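Local structure of cell division control protein 45 cdc45 putative (Entamoeba histolytica, 6CC2) at residues 182-187 and 227-232; 206-211 and 220-225; 495-500 and 518-523. The protein probably acts in chromosomal DNA replication as the RecJ-related subunit of the CMG helicase, working with the MCM2-7 ring and GINS. All coordinates share one frame; numbering follows the deposited sequence.

Interaction 1 (182-187 and 227-232); sequences VGRVAL and QYFIDN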
ATOM      1  N   VAL A 182      -5.690   3.677   9.448  1.00 16.52           N
ATOM      2  CA  VAL A 182      -5.568   5.047   9.954  1.00 16.08           C
ATOM      3  C   VAL A 182      -6.717   5.917   9.444  1.00 18.95           C
ATOM      4  O   VAL A 182      -7.175   6.857  10.134  1.00 19.42           O
ATOM      5  CB  VAL A 182      -4.198   5.661   9.628  1.00 18.86           C
ATOM      6  CG1 VAL A 182      -3.095   4.918  10.390  1.00 20.63           C
ATOM      7  CG2 VAL A 182      -3.901   5.635   8.102  1.00 19.92           C
ATOM      8  N   GLY A 183      -7.203   5.653   8.247  1.00 19.97           N
ATOM      9  CA  GLY A 183      -8.415   6.318   7.786  1.00 19.58           C
ATOM     10  C   GLY A 183      -9.625   5.999   8.632  1.00 20.13           C
ATOM     11  O   GLY A 183     -10.486   6.861   8.851  1.00 20.73           O
ATOM     12  N   ARG A 184      -9.704   4.770   9.139  1.00 18.24           N
ATOM     13  CA  ARG A 184     -10.806   4.390  10.008  1.00 20.77           C
ATOM     14  C   ARG A 184     -10.777   5.182  11.315  1.00 21.76           C
ATOM     15  O   ARG A 184     -11.829   5.562  11.845  1.00 22.46           O
ATOM     16  CB  ARG A 184     -10.738   2.884  10.282  1.00 19.97           C
ATOM     17  CG  ARG A 184     -11.649   2.402  11.339  1.00 22.31           C
ATOM     18  CD  ARG A 184     -13.120   2.481  10.926  1.00 32.07           C
ATOM     19  NE  ARG A 184     -13.957   1.735  11.866  1.00 35.84           N
ATOM     20  CZ  ARG A 184     -14.287   0.454  11.723  1.00 35.29           C
ATOM     21  NH1 ARG A 184     -13.879  -0.233  10.664  1.00 34.09           N
ATOM     22  NH2 ARG A 184     -15.040  -0.137  12.633  1.00 33.45           N
ATOM     23  N   VAL A 185      -9.578   5.446  11.846  1.00 20.31           N
ATOM     24  CA  VAL A 185      -9.467   6.245  13.060  1.00 21.88           C
ATOM     25  C   VAL A 185      -9.951   7.668  12.805  1.00 22.26           C
ATOM     26  O   VAL A 185     -10.642   8.260  13.642  1.00 21.90           O
ATOM     27  CB  VAL A 185      -8.023   6.230  13.588  1.00 25.00           C
ATOM     28  CG1 VAL A 185      -7.883   7.209  14.772  1.00 27.43           C
ATOM     29  CG2 VAL A 185      -7.619   4.841  14.019  1.00 25.33           C
ATOM     30  N   ALA A 186      -9.580   8.247  11.658  1.00 21.83           N
ATOM     31  CA  ALA A 186     -10.052   9.595  11.339  1.00 20.20           C
ATOM     32  C   ALA A 186     -11.574   9.620  11.242  1.00 19.69           C
ATOM     33  O   ALA A 186     -12.228  10.551  11.756  1.00 19.96           O
ATOM     34  CB  ALA A 186      -9.421  10.093  10.045  1.00 17.52           C
ATOM     35  N   LEU A 187     -12.155   8.601  10.613  1.00 19.53           N
ATOM     36  CA  LEU A 187     -13.609   8.457  10.556  1.00 20.26           C
ATOM     37  C   LEU A 187     -14.200   8.345  11.950  1.00 20.78           C
ATOM     38  O   LEU A 187     -15.258   8.929  12.239  1.00 22.22           O
ATOM     39  CB  LEU A 187     -13.993   7.229   9.727  1.00 20.14           C
ATOM     40  CG  LEU A 187     -15.482   6.889   9.684  1.00 24.70           C
ATOM     41  CD1 LEU A 187     -16.302   7.975   8.964  1.00 29.42           C
ATOM     42  CD2 LEU A 187     -15.662   5.520   8.989  1.00 25.97           C
ATOM     43  N   GLN A 227     -18.601  -4.481   7.028  1.00 23.55           N
ATOM     44  CA  GLN A 227     -19.835  -4.614   7.795  1.00 22.29           C
ATOM     45  C   GLN A 227     -20.073  -3.379   8.666  1.00 22.94           C
ATOM     46  O   GLN A 227     -21.225  -2.997   8.898  1.00 23.16           O
ATOM     47  CB  GLN A 227     -19.802  -5.871   8.661  1.00 24.54           C
ATOM     48  CG  GLN A 227     -21.108  -6.165   9.370  1.00 31.97           C
ATOM     49  CD  GLN A 227     -22.221  -6.523   8.407  1.00 35.50           C
ATOM     50  OE1 GLN A 227     -22.029  -7.327   7.491  1.00 36.08           O
ATOM     51  NE2 GLN A 227     -23.386  -5.916   8.595  1.00 34.06           N
ATOM     52  N   TYR A 228     -19.006  -2.766   9.175  1.00 22.38           N
ATOM     53  CA  TYR A 228     -19.157  -1.526   9.942  1.00 23.88           C
ATOM     54  C   TYR A 228     -19.744  -0.425   9.073  1.00 23.68           C
ATOM     55  O   TYR A 228     -20.651   0.311   9.513  1.00 23.27           O
ATOM     56  CB  TYR A 228     -17.813  -1.091  10.513  1.00 24.93           C
ATOM     57  CG  TYR A 228     -17.885   0.128  11.414  1.00 25.23           C
ATOM     58  CD1 TYR A 228     -18.404   0.018  12.696  1.00 26.47           C
ATOM     59  CD2 TYR A 228     -17.414   1.356  11.001  1.00 28.81           C
ATOM     60  CE1 TYR A 228     -18.484   1.110  13.536  1.00 31.52           C
ATOM     61  CE2 TYR A 228     -17.466   2.458  11.853  1.00 29.72           C
ATOM     62  CZ  TYR A 228     -18.005   2.321  13.105  1.00 33.22           C
ATOM     63  OH  TYR A 228     -18.081   3.406  13.961  1.00 41.73           O
ATOM     64  N   PHE A 229     -19.260  -0.313   7.827  1.00 23.14           N
ATOM     65  CA  PHE A 229     -19.803   0.688   6.914  1.00 22.37           C
ATOM     66  C   PHE A 229     -21.252   0.369   6.569  1.00 22.60           C
ATOM     67  O   PHE A 229     -22.092   1.267   6.490  1.00 21.80           O
ATOM     68  CB  PHE A 229     -18.984   0.757   5.634  1.00 21.74           C
ATOM     69  CG  PHE A 229     -17.501   0.932   5.840  1.00 20.30           C
ATOM     70  CD1 PHE A 229     -17.009   1.650   6.909  1.00 21.47           C
ATOM     71  CD2 PHE A 229     -16.617   0.392   4.940  1.00 21.29           C
ATOM     72  CE1 PHE A 229     -15.637   1.789   7.091  1.00 25.41           C
ATOM     73  CE2 PHE A 229     -15.231   0.536   5.100  1.00 22.13           C
ATOM     74  CZ  PHE A 229     -14.757   1.235   6.172  1.00 23.51           C
ATOM     75  N   ILE A 230     -21.556  -0.912   6.333  1.00 20.98           N
ATOM     76  CA  ILE A 230     -22.930  -1.321   6.027  1.00 23.02           C
ATOM     77  C   ILE A 230     -23.866  -0.948   7.162  1.00 21.95           C
ATOM     78  O   ILE A 230     -24.994  -0.481   6.933  1.00 23.84           O
ATOM     79  CB  ILE A 230     -22.996  -2.837   5.741  1.00 24.76           C
ATOM     80  CG1 ILE A 230     -22.317  -3.155   4.401  1.00 25.82           C
ATOM     81  CG2 ILE A 230     -24.427  -3.312   5.753  1.00 27.55           C
ATOM     82  CD1 ILE A 230     -22.125  -4.648   4.156  1.00 29.96           C
ATOM     83  N   ASP A 231     -23.436  -1.187   8.406  1.00 22.01           N
ATOM     84  CA  ASP A 231     -24.264  -0.906   9.557  1.00 25.79           C
ATOM     85  C   ASP A 231     -24.523   0.593   9.684  1.00 24.48           C
ATOM     86  O   ASP A 231     -25.653   1.014   9.934  1.00 24.80           O
ATOM     87  CB  ASP A 231     -23.598  -1.428  10.838  1.00 30.47           C
ATOM     88  CG  ASP A 231     -23.631  -2.960  10.952  1.00 35.65           C
ATOM     89  OD1 ASP A 231     -24.287  -3.619  10.129  1.00 33.93           O
ATOM     90  OD2 ASP A 231     -22.987  -3.502  11.877  1.00 35.20           O
ATOM     91  N   ASN A 232     -23.478   1.411   9.515  1.00 23.68           N
ATOM     92  CA  ASN A 232     -23.662   2.839   9.753  1.00 25.08           C
ATOM     93  C   ASN A 232     -24.397   3.538   8.610  1.00 24.16           C
ATOM     94  O   ASN A 232     -25.075   4.556   8.851  1.00 25.86           O
ATOM     95  CB  ASN A 232     -22.320   3.508  10.001  1.00 25.93           C
ATOM     96  CG  ASN A 232     -21.825   3.286  11.414  1.00 30.14           C
ATOM     97  OD1 ASN A 232     -22.223   3.991  12.339  1.00 32.52           O
ATOM     98  ND2 ASN A 232     -20.970   2.283  11.590  1.00 32.30           N
TER
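Arg184 lays its guanidinium flat on the ring of Tyr228, and this stack is where the two segments come closest. The planes are only 10° apart with 3.8 Å between their centres, a cation-pi contact displaced from the middle of the ring. NH2 does most of the touching, at 3.1 Å from Tyr228 CG, while NE reaches toward the CE2 side. The arginine starts with CG anti to the backbone N (chi1 170°) and bends at chi2, which carries its charged end across to the tyrosine.

That reach is needed because the axes of the two short helical segments stay 13.4 Å apart; they run roughly parallel, at 23°. Helix 199-213 packs against both, and helix 182-192 in turn meets the N-terminal parallel sheet, Val182 and Val185 touching Ile106 of strand 102-106. Such a sheet flanked by helices fits the RecJ-like (DHH) fold expected of Cdc45.

Toward helix 199-213 the contact is buried and apolar, though not especially close: Leu187 CD2 comes to 4.2 Å from Phe229 CE1. Leu187 rests on Met200 and Tyr201 there, and Phe229 on Ala205.

The stack itself lies on the more open side, both residues being partly exposed, and polar groups gather round it. On the ring face of Tyr228 opposite the arginine sits Asn232 ND2, over the ring centre. Asn232 ND2 is held there by a 2.9 Å hydrogen bond to Tyr228 O, an oxygen that also accepts from Asn232 N, the two donors arriving from opposite faces of the carbonyl plane. Asn232 OD1 is in turn bonded to Lys191 NZ, and Arg184 NE has a long, weak ion pair with Glu180.

Interaction 2 (206-211 and 220-225); sequences IGVCDQ and KTYVHA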
ATOM      1  N   ILE A 206     -11.661   2.872   0.839  1.00 15.29           N
ATOM      2  CA  ILE A 206     -10.423   2.827   0.066  1.00 14.97           C
ATOM      3  C   ILE A 206      -9.241   2.524   0.971  1.00 16.26           C
ATOM      4  O   ILE A 206      -8.340   1.747   0.607  1.00 15.82           O
ATOM      5  CB  ILE A 206     -10.223   4.148  -0.704  1.00 16.55           C
ATOM      6  CG1 ILE A 206     -11.313   4.247  -1.780  1.00 18.73           C
ATOM      7  CG2 ILE A 206      -8.805   4.236  -1.296  1.00 18.71           C
ATOM      8  CD1 ILE A 206     -11.386   5.559  -2.474  1.00 17.80           C
ATOM      9  N   GLY A 207      -9.232   3.128   2.167  1.00 16.90           N
ATOM     10  CA  GLY A 207      -8.135   2.892   3.103  1.00 17.83           C
ATOM     11  C   GLY A 207      -8.021   1.443   3.549  1.00 16.80           C
ATOM     12  O   GLY A 207      -6.921   0.891   3.589  1.00 18.09           O
ATOM     13  N   VAL A 208      -9.141   0.801   3.887  1.00 16.90           N
ATOM     14  CA  VAL A 208      -9.062  -0.577   4.331  1.00 19.34           C
ATOM     15  C   VAL A 208      -8.808  -1.512   3.151  1.00 18.99           C
ATOM     16  O   VAL A 208      -8.141  -2.527   3.299  1.00 17.47           O
ATOM     17  CB  VAL A 208     -10.305  -0.987   5.128  1.00 21.55           C
ATOM     18  CG1 VAL A 208     -11.525  -1.104   4.256  1.00 21.10           C
ATOM     19  CG2 VAL A 208     -10.038  -2.321   5.853  1.00 23.81           C
ATOM     20  N   CYS A 209      -9.321  -1.181   1.960  1.00 17.09           N
ATOM     21  CA  CYS A 209      -8.935  -1.930   0.775  1.00 16.40           C
ATOM     22  C   CYS A 209      -7.422  -1.850   0.550  1.00 15.31           C
ATOM     23  O   CYS A 209      -6.794  -2.849   0.176  1.00 16.94           O
ATOM     24  CB  CYS A 209      -9.664  -1.400  -0.459  1.00 16.84           C
ATOM     25  SG  CYS A 209     -11.404  -1.821  -0.502  1.00 19.43           S
ATOM     26  N   ASP A 210      -6.831  -0.667   0.760  1.00 15.38           N
ATOM     27  CA  ASP A 210      -5.368  -0.526   0.655  1.00 15.21           C
ATOM     28  C   ASP A 210      -4.663  -1.476   1.620  1.00 14.08           C
ATOM     29  O   ASP A 210      -3.691  -2.152   1.254  1.00 15.39           O
ATOM     30  CB  ASP A 210      -4.962   0.923   0.925  1.00 20.52           C
ATOM     31  CG  ASP A 210      -3.451   1.111   0.919  1.00 24.79           C
ATOM     32  OD1 ASP A 210      -2.800   0.681  -0.063  1.00 22.35           O
ATOM     33  OD2 ASP A 210      -2.905   1.704   1.900  1.00 22.27           O
ATOM     34  N   GLN A 211      -5.126  -1.533   2.875  1.00 14.51           N
ATOM     35  CA  GLN A 211      -4.514  -2.474   3.821  1.00 17.02           C
ATOM     36  C   GLN A 211      -4.571  -3.908   3.307  1.00 14.90           C
ATOM     37  O   GLN A 211      -3.605  -4.672   3.449  1.00 16.23           O
ATOM     38  CB  GLN A 211      -5.218  -2.413   5.169  1.00 17.99           C
ATOM     39  CG  GLN A 211      -4.904  -1.199   6.005  1.00 20.11           C
ATOM     40  CD  GLN A 211      -5.494  -1.370   7.388  1.00 18.94           C
ATOM     41  OE1 GLN A 211      -6.691  -1.608   7.537  1.00 18.13           O
ATOM     42  NE2 GLN A 211      -4.638  -1.292   8.406  1.00 19.07           N
ATOM     43  N   LYS A 220     -10.878 -11.696   6.723  1.00 19.75           N
ATOM     44  CA  LYS A 220     -11.893 -11.573   7.769  1.00 21.74           C
ATOM     45  C   LYS A 220     -11.899 -10.160   8.346  1.00 21.14           C
ATOM     46  O   LYS A 220     -12.962  -9.571   8.581  1.00 20.86           O
ATOM     47  CB  LYS A 220     -11.642 -12.609   8.858  1.00 27.78           C
ATOM     48  CG  LYS A 220     -11.993 -14.028   8.432  1.00 48.56           C
ATOM     49  CD  LYS A 220     -11.858 -15.025   9.579  1.00 68.86           C
ATOM     50  CE  LYS A 220     -10.402 -15.246   9.972  1.00 79.38           C
ATOM     51  NZ  LYS A 220     -10.248 -16.386  10.925  1.00 84.51           N
ATOM     52  N   THR A 221     -10.723  -9.580   8.534  1.00 19.88           N
ATOM     53  CA  THR A 221     -10.650  -8.203   9.019  1.00 18.86           C
ATOM     54  C   THR A 221     -11.240  -7.227   8.008  1.00 18.38           C
ATOM     55  O   THR A 221     -12.004  -6.303   8.358  1.00 18.86           O
ATOM     56  CB  THR A 221      -9.197  -7.855   9.344  1.00 19.90           C
ATOM     57  OG1 THR A 221      -8.755  -8.690  10.417  1.00 21.81           O
ATOM     58  CG2 THR A 221      -9.066  -6.403   9.730  1.00 22.56           C
ATOM     59  N   TYR A 222     -10.939  -7.436   6.729  1.00 17.30           N
ATOM     60  CA  TYR A 222     -11.528  -6.599   5.704  1.00 16.66           C
ATOM     61  C   TYR A 222     -13.053  -6.679   5.727  1.00 18.80           C
ATOM     62  O   TYR A 222     -13.754  -5.650   5.695  1.00 19.08           O
ATOM     63  CB  TYR A 222     -10.968  -6.999   4.336  1.00 16.35           C
ATOM     64  CG  TYR A 222     -11.773  -6.372   3.217  1.00 17.24           C
ATOM     65  CD1 TYR A 222     -11.625  -5.035   2.886  1.00 17.34           C
ATOM     66  CD2 TYR A 222     -12.735  -7.115   2.530  1.00 18.46           C
ATOM     67  CE1 TYR A 222     -12.388  -4.455   1.902  1.00 17.09           C
ATOM     68  CE2 TYR A 222     -13.490  -6.525   1.541  1.00 18.22           C
ATOM     69  CZ  TYR A 222     -13.336  -5.208   1.241  1.00 18.16           C
ATOM     70  OH  TYR A 222     -14.101  -4.625   0.261  1.00 18.55           O
ATOM     71  N   VAL A 223     -13.592  -7.893   5.762  1.00 19.37           N
ATOM     72  CA  VAL A 223     -15.042  -8.050   5.694  1.00 19.08           C
ATOM     73  C   VAL A 223     -15.695  -7.396   6.899  1.00 21.55           C
ATOM     74  O   VAL A 223     -16.747  -6.747   6.783  1.00 21.88           O
ATOM     75  CB  VAL A 223     -15.411  -9.538   5.564  1.00 21.47           C
ATOM     76  CG1 VAL A 223     -16.884  -9.736   5.719  1.00 27.32           C
ATOM     77  CG2 VAL A 223     -14.958 -10.031   4.210  1.00 20.40           C
ATOM     78  N   HIS A 224     -15.077  -7.532   8.067  1.00 20.98           N
ATOM     79  CA  HIS A 224     -15.622  -6.901   9.279  1.00 22.62           C
ATOM     80  C   HIS A 224     -15.654  -5.382   9.142  1.00 21.38           C
ATOM     81  O   HIS A 224     -16.574  -4.721   9.650  1.00 22.49           O
ATOM     82  CB  HIS A 224     -14.777  -7.314  10.484  1.00 28.34           C
ATOM     83  CG  HIS A 224     -15.450  -7.090  11.808  1.00 40.39           C
ATOM     84  ND1 HIS A 224     -16.658  -7.671  12.138  1.00 45.74           N
ATOM     85  CD2 HIS A 224     -15.076  -6.363  12.886  1.00 45.34           C
ATOM     86  CE1 HIS A 224     -17.002  -7.300  13.357  1.00 48.28           C
ATOM     87  NE2 HIS A 224     -16.059  -6.511  13.835  1.00 46.35           N
ATOM     88  N   ALA A 225     -14.646  -4.806   8.497  1.00 20.53           N
ATOM     89  CA  ALA A 225     -14.645  -3.360   8.272  1.00 22.67           C
ATOM     90  C   ALA A 225     -15.805  -2.950   7.376  1.00 22.13           C
ATOM     91  O   ALA A 225     -16.524  -1.982   7.660  1.00 21.50           O
ATOM     92  CB  ALA A 225     -13.317  -2.928   7.654  1.00 23.30           C
TER
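Tyr222 OH hydrogen-bonds to the backbone O of Pro340 in strand 338-344, and the same hydroxyl end of the ring lies beside Cys209, whose SG is 4.0 Å from Tyr222 OH. The sulfur comes nearer still to the ring carbon, 3.7 Å from Tyr222 CE1. This is a sulfur-aromatic contact with an oblique approach, 70° off the ring normal. With the phenol oxygen held from outside and its ring also meeting Phe355 of helix 354-364, Tyr222 is fixed at both its polar end and its apolar flank.

Val208 splits its two methyls between different partners. CG1 takes the crowded position between the backbone N and the carbonyl carbon (chi1 71°), where it reaches the tyrosine at 4.2 Å from CD1, with CE1 equally near. CG2 points instead to the next turn of the opposing helix and packs on Ala225 CB at 3.8 Å. The small alanine and the branched valine thus meet directly in the space between the helices, while the larger ring fills the flank beside them.

The segment axes lie 10.0 Å apart and are almost exactly antiparallel, at 174°, with Val208 and Tyr222 nearest by their CA atoms. Helices 199-213 and 219-233, joined by a short link, make up an antiparallel helical hairpin.

Interaction 3 (495-500 and 518-523); sequences NYFGAK and DSFVTE. With EDO (1,2-ethanediol), chain G.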
ATOM      1  N   ASN A 495      13.424  -4.755  11.549  1.00 31.27           N
ATOM      2  CA  ASN A 495      14.547  -4.195  12.289  1.00 32.81           C
ATOM      3  C   ASN A 495      15.847  -4.877  11.885  1.00 30.24           C
ATOM      4  O   ASN A 495      16.849  -4.214  11.583  1.00 30.41           O
ATOM      5  CB  ASN A 495      14.344  -4.352  13.799  1.00 39.00           C
ATOM      6  CG  ASN A 495      13.463  -3.291  14.385  1.00 41.08           C
ATOM      7  OD1 ASN A 495      13.132  -2.310  13.725  1.00 39.35           O
ATOM      8  ND2 ASN A 495      13.090  -3.468  15.653  1.00 42.54           N
ATOM      9  N   TYR A 496      15.850  -6.208  11.908  1.00 29.12           N
ATOM     10  CA  TYR A 496      17.068  -6.958  11.638  1.00 32.52           C
ATOM     11  C   TYR A 496      17.484  -6.809  10.185  1.00 28.04           C
ATOM     12  O   TYR A 496      18.671  -6.612   9.893  1.00 28.87           O
ATOM     13  CB  TYR A 496      16.856  -8.433  12.001  1.00 37.82           C
ATOM     14  CG  TYR A 496      18.100  -9.288  11.901  1.00 36.07           C
ATOM     15  CD1 TYR A 496      18.982  -9.393  12.960  1.00 40.72           C
ATOM     16  CD2 TYR A 496      18.383 -10.008  10.736  1.00 35.60           C
ATOM     17  CE1 TYR A 496      20.125 -10.175  12.870  1.00 50.05           C
ATOM     18  CE2 TYR A 496      19.526 -10.791  10.639  1.00 39.81           C
ATOM     19  CZ  TYR A 496      20.387 -10.873  11.709  1.00 47.89           C
ATOM     20  OH  TYR A 496      21.521 -11.648  11.620  1.00 49.89           O
ATOM     21  N   PHE A 497      16.524  -6.901   9.254  1.00 25.97           N
ATOM     22  CA  PHE A 497      16.846  -6.801   7.836  1.00 25.72           C
ATOM     23  C   PHE A 497      17.455  -5.445   7.514  1.00 27.77           C
ATOM     24  O   PHE A 497      18.487  -5.359   6.836  1.00 24.38           O
ATOM     25  CB  PHE A 497      15.591  -7.049   6.994  1.00 24.40           C
ATOM     26  CG  PHE A 497      15.811  -6.863   5.526  1.00 23.92           C
ATOM     27  CD1 PHE A 497      16.470  -7.825   4.798  1.00 23.37           C
ATOM     28  CD2 PHE A 497      15.335  -5.732   4.877  1.00 25.48           C
ATOM     29  CE1 PHE A 497      16.687  -7.659   3.428  1.00 24.33           C
ATOM     30  CE2 PHE A 497      15.540  -5.555   3.521  1.00 27.32           C
ATOM     31  CZ  PHE A 497      16.214  -6.529   2.797  1.00 25.53           C
ATOM     32  N   GLY A 498      16.849  -4.372   8.020  1.00 29.39           N
ATOM     33  CA  GLY A 498      17.404  -3.056   7.786  1.00 30.46           C
ATOM     34  C   GLY A 498      18.758  -2.884   8.435  1.00 28.88           C
ATOM     35  O   GLY A 498      19.679  -2.301   7.839  1.00 31.18           O
ATOM     36  N   ALA A 499      18.898  -3.353   9.678  1.00 26.71           N
ATOM     37  CA  ALA A 499      20.167  -3.177  10.379  1.00 27.24           C
ATOM     38  C   ALA A 499      21.288  -3.878   9.621  1.00 27.09           C
ATOM     39  O   ALA A 499      22.366  -3.308   9.399  1.00 28.98           O
ATOM     40  CB  ALA A 499      20.064  -3.712  11.807  1.00 27.95           C
ATOM     41  N   LYS A 500      21.043  -5.122   9.197  1.00 26.90           N
ATOM     42  CA  LYS A 500      22.115  -5.890   8.579  1.00 28.42           C
ATOM     43  C   LYS A 500      22.367  -5.447   7.139  1.00 24.80           C
ATOM     44  O   LYS A 500      23.517  -5.469   6.681  1.00 26.25           O
ATOM     45  CB  LYS A 500      21.791  -7.391   8.656  1.00 31.18           C
ATOM     46  CG  LYS A 500      21.700  -7.924  10.104  1.00 33.34           C
ATOM     47  CD  LYS A 500      22.942  -7.589  10.904  1.00 33.74           C
ATOM     48  CE  LYS A 500      22.855  -8.074  12.353  1.00 40.41           C
ATOM     49  NZ  LYS A 500      24.045  -7.647  13.133  1.00 47.25           N
ATOM     50  N   ASP A 518      10.425   0.826   4.215  1.00 21.29           N
ATOM     51  CA  ASP A 518      10.547  -0.619   4.034  1.00 23.68           C
ATOM     52  C   ASP A 518      11.541  -1.044   2.948  1.00 21.68           C
ATOM     53  O   ASP A 518      11.505  -2.212   2.507  1.00 20.25           O
ATOM     54  CB  ASP A 518       9.170  -1.240   3.697  1.00 29.93           C
ATOM     55  CG  ASP A 518       8.523  -0.598   2.479  1.00 34.36           C
ATOM     56  OD1 ASP A 518       9.236   0.050   1.683  1.00 33.09           O
ATOM     57  OD2 ASP A 518       7.297  -0.723   2.321  1.00 37.77           O
ATOM     58  N   SER A 519      12.433  -0.159   2.515  1.00 20.58           N
ATOM     59  CA  SER A 519      13.331  -0.506   1.437  1.00 20.60           C
ATOM     60  C   SER A 519      14.580   0.359   1.500  1.00 20.94           C
ATOM     61  O   SER A 519      14.591   1.434   2.100  1.00 20.98           O
ATOM     62  CB  SER A 519      12.644  -0.339   0.076  1.00 22.08           C
ATOM     63  OG  SER A 519      12.397   1.036  -0.188  1.00 24.26           O
ATOM     64  N   PHE A 520      15.609  -0.109   0.814  1.00 19.49           N
ATOM     65  CA  PHE A 520      16.901   0.554   0.744  1.00 22.72           C
ATOM     66  C   PHE A 520      17.460   0.394  -0.666  1.00 21.92           C
ATOM     67  O   PHE A 520      17.211  -0.604  -1.337  1.00 20.76           O
ATOM     68  CB  PHE A 520      17.929  -0.052   1.727  1.00 27.09           C
ATOM     69  CG  PHE A 520      17.418  -0.208   3.114  1.00 32.72           C
ATOM     70  CD1 PHE A 520      16.640  -1.297   3.459  1.00 36.20           C
ATOM     71  CD2 PHE A 520      17.715   0.746   4.094  1.00 38.25           C
ATOM     72  CE1 PHE A 520      16.155  -1.441   4.747  1.00 45.64           C
ATOM     73  CE2 PHE A 520      17.242   0.597   5.382  1.00 40.04           C
ATOM     74  CZ  PHE A 520      16.452  -0.499   5.706  1.00 43.64           C
ATOM     75  N   VAL A 521      18.251   1.380  -1.090  1.00 21.06           N
ATOM     76  CA  VAL A 521      18.970   1.323  -2.353  1.00 21.39           C
ATOM     77  C   VAL A 521      20.440   1.634  -2.097  1.00 21.38           C
ATOM     78  O   VAL A 521      20.758   2.616  -1.424  1.00 22.62           O
ATOM     79  CB  VAL A 521      18.403   2.322  -3.375  1.00 24.39           C
ATOM     80  CG1 VAL A 521      19.121   2.182  -4.709  1.00 25.94           C
ATOM     81  CG2 VAL A 521      16.905   2.089  -3.560  1.00 25.35           C
ATOM     82  N   THR A 522      21.320   0.785  -2.615  1.00 23.32           N
ATOM     83  CA  THR A 522      22.750   1.083  -2.641  1.00 23.38           C
ATOM     84  C   THR A 522      23.265   0.686  -4.019  1.00 21.64           C
ATOM     85  O   THR A 522      22.492   0.375  -4.925  1.00 21.54           O
ATOM     86  CB  THR A 522      23.493   0.389  -1.483  1.00 25.60           C
ATOM     87  OG1 THR A 522      24.874   0.816  -1.488  1.00 27.59           O
ATOM     88  CG2 THR A 522      23.444  -1.114  -1.595  1.00 25.88           C
ATOM     89  N   GLU A 523      24.583   0.700  -4.191  1.00 21.48           N
ATOM     90  CA  GLU A 523      25.192   0.434  -5.490  1.00 22.16           C
ATOM     91  C   GLU A 523      26.605  -0.070  -5.251  1.00 22.58           C
ATOM     92  O   GLU A 523      27.297   0.418  -4.369  1.00 23.75           O
ATOM     93  CB  GLU A 523      25.201   1.713  -6.330  1.00 30.73           C
ATOM     94  CG  GLU A 523      25.641   1.537  -7.766  1.00 48.29           C
ATOM     95  CD  GLU A 523      25.432   2.801  -8.586  1.00 58.21           C
ATOM     96  OE1 GLU A 523      25.540   3.905  -8.013  1.00 57.30           O
ATOM     97  OE2 GLU A 523      25.144   2.690  -9.799  1.00 60.27           O
TER
HETATM   98  C1  EDO G 606      30.499   2.129  -6.397  1.00 49.53           C
HETATM   99  O1  EDO G 606      29.822   2.100  -5.136  1.00 50.38           O
HETATM  100  C2  EDO G 606      29.604   2.756  -7.454  1.00 50.12           C
HETATM  101  O2  EDO G 606      29.200   4.062  -7.039  1.00 60.96           O
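Helix 494-508 passes over strand 519-525 with Gly498 and Phe520 the nearest pair, their CA atoms 7.9 Å apart. The CB of Phe520 points toward the helix, and CG anti to the carbonyl carbon (chi1 -49°) carries the ring onto bare backbone: Phe520 CZ lies 3.4 Å from Gly498 CA. With no side chain on Gly498, the ring can come this close to the helix surface. Phe497 approaches from beside it, CE2 reaching the edge of the Phe520 ring, near its plane, at 4.3 Å from CE1. Thr502, a turn further along the helix, touches the same ring.

The strand belongs to the C-terminal mixed sheet, where Phe520 shares backbone hydrogen bonds with Gly484 of the antiparallel strand 479-485. Ser519, on the other hand, turns away from helix 494-508 and meets Leu448 of helix 444-462, as does Val521, so the sheet is sandwiched between helices, consistent with the DHHA1-like domain of RecJ relatives.

Down the strand, a 1,2-ethanediol, probably from the crystallisation liquor, donates from O1 to the backbone O of Glu523 at 3.1 Å. The carboxylate of Glu523 is tied to Lys477 by a salt bridge and to Thr479 by a hydrogen bond.

Overall arrangement
Interactions 1 and 2 form one continuous patch: their centres are 10 Å apart, both use helix 219-233, and they touch where Phe229 packs on Val208 and Arg184 on Ala225. In sequence, the hairpin pair of interaction 2 falls between the two segments of interaction 1, so helices 182-192, 199-213 and 219-233 close on one another as a compact local unit. Interaction 3 comes later in the chain and lies on the opposite side of its centre, about 34 Å from interaction 1 and 29 Å from interaction 2, centre to centre. It belongs to the C-terminal mixed sheet, so the contacts lie in two separate parts of a probably RecJ-like architecture.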